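Local coordinates for DNA repair protein RecO (Deinococcus radiodurans, PDB 1U5K) that probably takes part in DNA repair and in recombination by the RecF pathway, and binds a zinc ion, at residues Ser9-Arg14 and Phe53-Val58; Leu34-Arg39 and Ala69-Ala74. All blocks are in the same frame, centred on the assembly; numbering follows the deposited sequence.

Contact 1 of 2, residues Ser9-Arg14 and Phe53-Val58; sequences SGIVIR and FHHVGV
Gly10 and Val56 face each other as a hydrogen-bonded antiparallel pair: Gly10 N donates to Val56 O at 2.9 Å, and Val56 N returns a bond to Gly10 O at 2.7 Å. The ladder runs on past His55 with Val12 N on His54 O, and closes where the chain enters the strand, with Phe53 N on Val12 O. The buried, well-packed part centres on Ile11, Val12 and Val56. Ile11 lays CG2 against Phe53 CA at 4.0 Å, while the Ile11 and His55 side chains cross at about a right angle, CG1 meeting His55 CB; helix 110-125 covers Ile11. On the Val56 face of the sheet, Val12 CG2 comes to 4.2 Å from Val56 CG2. The Ser9 end is more exposed and carries a water. With CG of His55 anti to the backbone N (chi1 -169°), the ring reaches diagonally across to the neighbouring strand, where NE2 donates to Ser9 OG at 3.0 Å, the hydroxyl lying only 9° out of the ring plane. The water lies 3.1 Å from His55 NE2 at this ring edge, and Ser9 OG has a further partner in Glu77. Were His55 an alanine, Ser9 OG would probably lose its ring donor and the flank of Ile11 CG1 its cover. Strands 5-17 and 55-61 are the two ends of the strand order 1-2-3-5-4, and their pairing closes the sheet, as expected of the OB fold.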
loop_
_atom_site.group_PDB
_atom_site.type_symbol
_atom_site.label_atom_id
_atom_site.label_comp_id
_atom_site.label_asym_id
_atom_site.label_seq_id
_atom_site.Cartn_x
_atom_site.Cartn_y
_atom_site.Cartn_z
ATOM N N SER A 9 -24.342 -0.232 13.103
ATOM C CA SER A 9 -24.127 -1.656 12.886
ATOM C C SER A 9 -23.443 -1.869 11.532
ATOM O O SER A 9 -23.870 -1.352 10.501
ATOM C CB SER A 9 -25.467 -2.396 12.926
ATOM O OG SER A 9 -25.271 -3.801 12.885
ATOM N N GLY A 10 -22.326 -2.582 11.537
ATOM C CA GLY A 10 -21.659 -2.876 10.286
ATOM C C GLY A 10 -20.444 -3.741 10.506
ATOM O O GLY A 10 -20.241 -4.290 11.585
ATOM N N ILE A 11 -19.634 -3.800 9.455
ATOM C CA ILE A 11 -18.524 -4.717 9.338
ATOM C C ILE A 11 -17.201 -3.971 9.449
ATOM O O ILE A 11 -16.951 -3.016 8.716
ATOM C CB ILE A 11 -18.636 -5.412 7.968
ATOM C CG1 ILE A 11 -19.904 -6.274 7.953
ATOM C CG2 ILE A 11 -17.439 -6.334 7.824
ATOM C CD1 ILE A 11 -20.273 -6.824 6.624
ATOM N N VAL A 12 -16.342 -4.507 10.305
ATOM C CA VAL A 12 -15.020 -3.968 10.564
ATOM C C VAL A 12 -14.168 -4.293 9.357
ATOM O O VAL A 12 -14.019 -5.455 9.006
ATOM C CB VAL A 12 -14.370 -4.612 11.800
ATOM C CG1 VAL A 12 -12.984 -4.065 12.056
ATOM C CG2 VAL A 12 -15.218 -4.397 13.006
ATOM N N ILE A 13 -13.644 -3.267 8.704
ATOM C CA ILE A 13 -12.768 -3.425 7.551
ATOM C C ILE A 13 -11.298 -3.076 7.797
ATOM O O ILE A 13 -10.433 -3.439 6.998
ATOM C CB ILE A 13 -13.321 -2.713 6.310
ATOM C CG1 ILE A 13 -13.407 -1.199 6.497
ATOM C CG2 ILE A 13 -14.637 -3.343 5.928
ATOM C CD1 ILE A 13 -13.360 -0.396 5.219
ATOM N N ARG A 14 -11.016 -2.392 8.902
ATOM C CA ARG A 14 -9.656 -2.059 9.294
ATOM C C ARG A 14 -9.614 -1.868 10.808
ATOM O O ARG A 14 -10.528 -1.281 11.385
ATOM C CB ARG A 14 -9.140 -0.798 8.589
ATOM C CG ARG A 14 -7.628 -0.767 8.466
ATOM C CD ARG A 14 -7.042 0.372 7.613
ATOM N NE ARG A 14 -7.516 0.348 6.230
ATOM C CZ ARG A 14 -8.452 1.145 5.737
ATOM N NH1 ARG A 14 -9.008 2.100 6.475
ATOM N NH2 ARG A 14 -8.821 1.023 4.472
ATOM N N PHE A 53 -13.664 -8.144 9.691
ATOM C CA PHE A 53 -14.700 -8.943 9.066
ATOM C C PHE A 53 -15.849 -9.285 10.014
ATOM O O PHE A 53 -16.841 -9.865 9.594
ATOM C CB PHE A 53 -14.143 -10.171 8.334
ATOM C CG PHE A 53 -12.887 -9.899 7.533
ATOM C CD1 PHE A 53 -11.778 -10.719 7.652
ATOM C CD2 PHE A 53 -12.766 -8.769 6.747
ATOM C CE1 PHE A 53 -10.598 -10.471 6.943
ATOM C CE2 PHE A 53 -11.603 -8.507 6.053
ATOM C CZ PHE A 53 -10.511 -9.345 6.141
ATOM N N HIS A 54 -15.781 -8.865 11.268
ATOM C CA HIS A 54 -16.908 -9.054 12.171
ATOM C C HIS A 54 -18.009 -8.046 11.871
ATOM O O HIS A 54 -17.721 -6.885 11.568
ATOM C CB HIS A 54 -16.444 -8.864 13.613
ATOM C CG HIS A 54 -15.669 -10.014 14.174
ATOM N ND1 HIS A 54 -15.180 -10.004 15.462
ATOM C CD2 HIS A 54 -15.346 -11.225 13.659
ATOM C CE1 HIS A 54 -14.565 -11.149 15.706
ATOM N NE2 HIS A 54 -14.681 -11.919 14.640
ATOM N N HIS A 55 -19.262 -8.491 11.921
ATOM C CA HIS A 55 -20.420 -7.601 11.873
ATOM C C HIS A 55 -20.694 -7.265 13.333
ATOM O O HIS A 55 -20.993 -8.162 14.123
ATOM C CB HIS A 55 -21.634 -8.271 11.201
ATOM C CG HIS A 55 -22.769 -7.345 10.888
ATOM N ND1 HIS A 55 -23.509 -7.446 9.731
ATOM C CD2 HIS A 55 -23.270 -6.278 11.554
ATOM C CE1 HIS A 55 -24.426 -6.494 9.706
ATOM N NE2 HIS A 55 -24.292 -5.759 10.797
ATOM N N VAL A 56 -20.528 -5.995 13.695
ATOM C CA VAL A 56 -20.720 -5.533 15.063
ATOM C C VAL A 56 -21.812 -4.482 15.169
ATOM O O VAL A 56 -22.066 -3.736 14.224
ATOM C CB VAL A 56 -19.423 -4.992 15.668
ATOM C CG1 VAL A 56 -18.369 -6.080 15.675
ATOM C CG2 VAL A 56 -18.938 -3.739 14.932
ATOM N N GLY A 57 -22.468 -4.452 16.325
ATOM C CA GLY A 57 -23.327 -3.362 16.751
ATOM C C GLY A 57 -22.536 -2.527 17.743
ATOM O O GLY A 57 -21.877 -3.049 18.643
ATOM N N VAL A 58 -22.530 -1.220 17.523
ATOM C CA VAL A 58 -21.745 -0.310 18.339
ATOM C C VAL A 58 -22.600 0.886 18.728
ATOM O O VAL A 58 -23.378 1.397 17.927
ATOM C CB VAL A 58 -20.495 0.254 17.626
ATOM C CG1 VAL A 58 -19.424 -0.816 17.486
ATOM C CG2 VAL A 58 -20.812 0.873 16.274
HETATM O O HOH W 1 -26.149 -3.585 9.641
#

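Contact 2 of 2, residues Leu34-Arg39 and Ala69-Ala74; sequences LKAIAR and ASVKQA
Val71 is the main bump here, and the methyls of Ala36 and Ala38 border the shallow hollow that takes it. Its CG2 reaches Ala36 CB at 3.8 Å, while its CB lies 4.1 Å from Ala38 CB, and the backbone of Ile37 passes between these two alanines. The valine is turned with CG1 anti to the backbone N (chi1 176°), which brings CG2 round to the Ala36 methyl. Ala69 adds a smaller knob beside Ala36, their CB atoms 4.3 Å apart. On the reverse face Ile37 lays CG2 over the Ala69-Ser70 backbone, 3.5 Å from Ala69 O, and its CD1 lies over the centre of the Arg39 guanidinium, 4.2 Å above the plane; Ser70 CB meets the edge of the same group.

Two backbone bonds hold the strands in parallel register. Ile37 N meets Ala69 O at 2.9 Å, almost in line with the carbonyl. Val71 N reaches Ile37 O from 38° above the carbonyl plane. The two short segments run at 58° to each other. Waters extend the pairing at both ends: one molecule bridges Lys35 O and Ala69 N, and another links Arg39 N to Val71 O.

Strand 32-38 lies between strand 69-78 and the antiparallel strand 23-29, where Ile37 also touches Ile24. Strand 69-78 carries strand 55-61 on its other side, and Leu50, from a loop, packs on Ala38.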
loop_
_atom_site.group_PDB
_atom_site.type_symbol
_atom_site.label_atom_id
_atom_site.label_comp_id
_atom_site.label_asym_id
_atom_site.label_seq_id
_atom_site.Cartn_x
_atom_site.Cartn_y
_atom_site.Cartn_z
ATOM N N LEU A 34 -17.848 4.510 8.604
ATOM C CA LEU A 34 -17.716 5.004 9.965
ATOM C C LEU A 34 -16.315 4.703 10.491
ATOM O O LEU A 34 -15.875 3.563 10.444
ATOM C CB LEU A 34 -18.750 4.340 10.883
ATOM C CG LEU A 34 -18.707 4.608 12.391
ATOM C CD1 LEU A 34 -18.873 6.084 12.704
ATOM C CD2 LEU A 34 -19.782 3.788 13.080
ATOM N N LYS A 35 -15.627 5.735 10.966
ATOM C CA LYS A 35 -14.366 5.623 11.688
ATOM C C LYS A 35 -14.604 5.969 13.154
ATOM O O LYS A 35 -15.282 6.942 13.467
ATOM C CB LYS A 35 -13.309 6.537 11.068
ATOM C CG LYS A 35 -11.884 6.254 11.534
ATOM C CD LYS A 35 -10.833 6.729 10.531
ATOM C CE LYS A 35 -9.439 6.783 11.145
ATOM N NZ LYS A 35 -8.446 7.591 10.378
ATOM N N ALA A 36 -14.085 5.143 14.053
ATOM C CA ALA A 36 -14.251 5.345 15.482
ATOM C C ALA A 36 -13.105 4.706 16.262
ATOM O O ALA A 36 -12.398 3.838 15.756
ATOM C CB ALA A 36 -15.560 4.745 15.940
ATOM N N ILE A 37 -12.943 5.136 17.508
ATOM C CA ILE A 37 -11.865 4.720 18.399
ATOM C C ILE A 37 -12.447 4.106 19.668
ATOM O O ILE A 37 -13.328 4.706 20.279
ATOM C CB ILE A 37 -10.951 5.917 18.741
ATOM C CG1 ILE A 37 -9.825 5.494 19.688
ATOM C CG2 ILE A 37 -11.708 7.074 19.398
ATOM C CD1 ILE A 37 -8.662 6.479 19.680
ATOM N N ALA A 38 -11.985 2.917 20.042
ATOM C CA ALA A 38 -12.289 2.310 21.328
ATOM C C ALA A 38 -11.101 2.586 22.250
ATOM O O ALA A 38 -10.025 1.997 22.102
ATOM C CB ALA A 38 -12.559 0.817 21.182
ATOM N N ARG A 39 -11.283 3.536 23.162
ATOM C CA ARG A 39 -10.195 3.989 24.024
ATOM C C ARG A 39 -9.874 2.928 25.072
ATOM O O ARG A 39 -10.756 2.197 25.524
ATOM C CB ARG A 39 -10.492 5.358 24.637
ATOM C CG ARG A 39 -10.330 6.478 23.625
ATOM C CD ARG A 39 -11.167 7.713 23.918
ATOM N NE ARG A 39 -11.285 8.631 22.784
ATOM C CZ ARG A 39 -10.301 9.401 22.333
ATOM N NH1 ARG A 39 -9.101 9.380 22.900
ATOM N NH2 ARG A 39 -10.512 10.206 21.299
ATOM N N ALA A 69 -15.380 9.759 16.374
ATOM C CA ALA A 69 -16.387 9.143 17.228
ATOM C C ALA A 69 -15.739 8.091 18.118
ATOM O O ALA A 69 -14.814 7.388 17.711
ATOM C CB ALA A 69 -17.503 8.526 16.405
ATOM N N SER A 70 -16.240 7.996 19.343
ATOM C CA SER A 70 -15.670 7.098 20.330
ATOM C C SER A 70 -16.661 5.959 20.556
ATOM O O SER A 70 -17.862 6.193 20.557
ATOM C CB SER A 70 -15.311 7.898 21.587
ATOM O OG SER A 70 -16.077 7.452 22.685
ATOM N N VAL A 71 -16.170 4.729 20.682
ATOM C CA VAL A 71 -17.007 3.545 20.844
ATOM C C VAL A 71 -17.251 3.352 22.333
ATOM O O VAL A 71 -16.301 3.264 23.105
ATOM C CB VAL A 71 -16.350 2.250 20.308
ATOM C CG1 VAL A 71 -17.224 1.038 20.600
ATOM C CG2 VAL A 71 -16.080 2.342 18.825
ATOM N N LYS A 72 -18.521 3.310 22.727
ATOM C CA LYS A 72 -18.897 3.177 24.129
ATOM C C LYS A 72 -19.265 1.723 24.414
ATOM O O LYS A 72 -18.956 1.198 25.483
ATOM C CB LYS A 72 -20.021 4.162 24.473
ATOM C CG LYS A 72 -19.579 5.631 24.429
ATOM C CD LYS A 72 -20.012 6.461 25.658
ATOM C CE LYS A 72 -19.525 7.925 25.700
ATOM N NZ LYS A 72 -20.452 9.009 26.200
ATOM N N GLN A 73 -19.943 1.079 23.470
ATOM C CA GLN A 73 -20.242 -0.347 23.572
ATOM C C GLN A 73 -20.130 -1.029 22.209
ATOM O O GLN A 73 -20.303 -0.420 21.157
ATOM C CB GLN A 73 -21.653 -0.573 24.115
ATOM C CG GLN A 73 -21.876 -0.175 25.565
ATOM C CD GLN A 73 -23.352 -0.085 25.899
ATOM O OE1 GLN A 73 -24.167 -0.753 25.265
ATOM N NE2 GLN A 73 -23.703 0.731 26.888
ATOM N N ALA A 74 -19.850 -2.325 22.239
ATOM C CA ALA A 74 -19.738 -3.102 21.012
ATOM C C ALA A 74 -20.228 -4.514 21.285
ATOM O O ALA A 74 -19.853 -5.126 22.282
ATOM C CB ALA A 74 -18.300 -3.107 20.521
HETATM O O HOH W 2 -15.957 9.462 13.388
HETATM O O HOH W 3 -13.891 4.593 23.631
#

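Contacts 1 and 2 belong to one five-stranded sheet, and their centres are about 11 Å apart. Strands 55-61 and 69-78, one from each, are neighbours: Val58 CG1 meets Val71 CG1 at 4.2 Å, and Ala74 packs on Val58. Contact 1 is antiparallel and joins the two ends of the strand order; contact 2 supplies the parallel pair. Contact 1 is partly buried beside the helices, its centre about 14 Å from the chain's centre, and includes a side-chain bond between imidazole and hydroxyl. Contact 2 lies about 22 Å out: its middle is buried, matching small methyls to one valine, but Lys35 and Arg39 form an exposed margin, and waters join backbone atoms at both ends of its pairing.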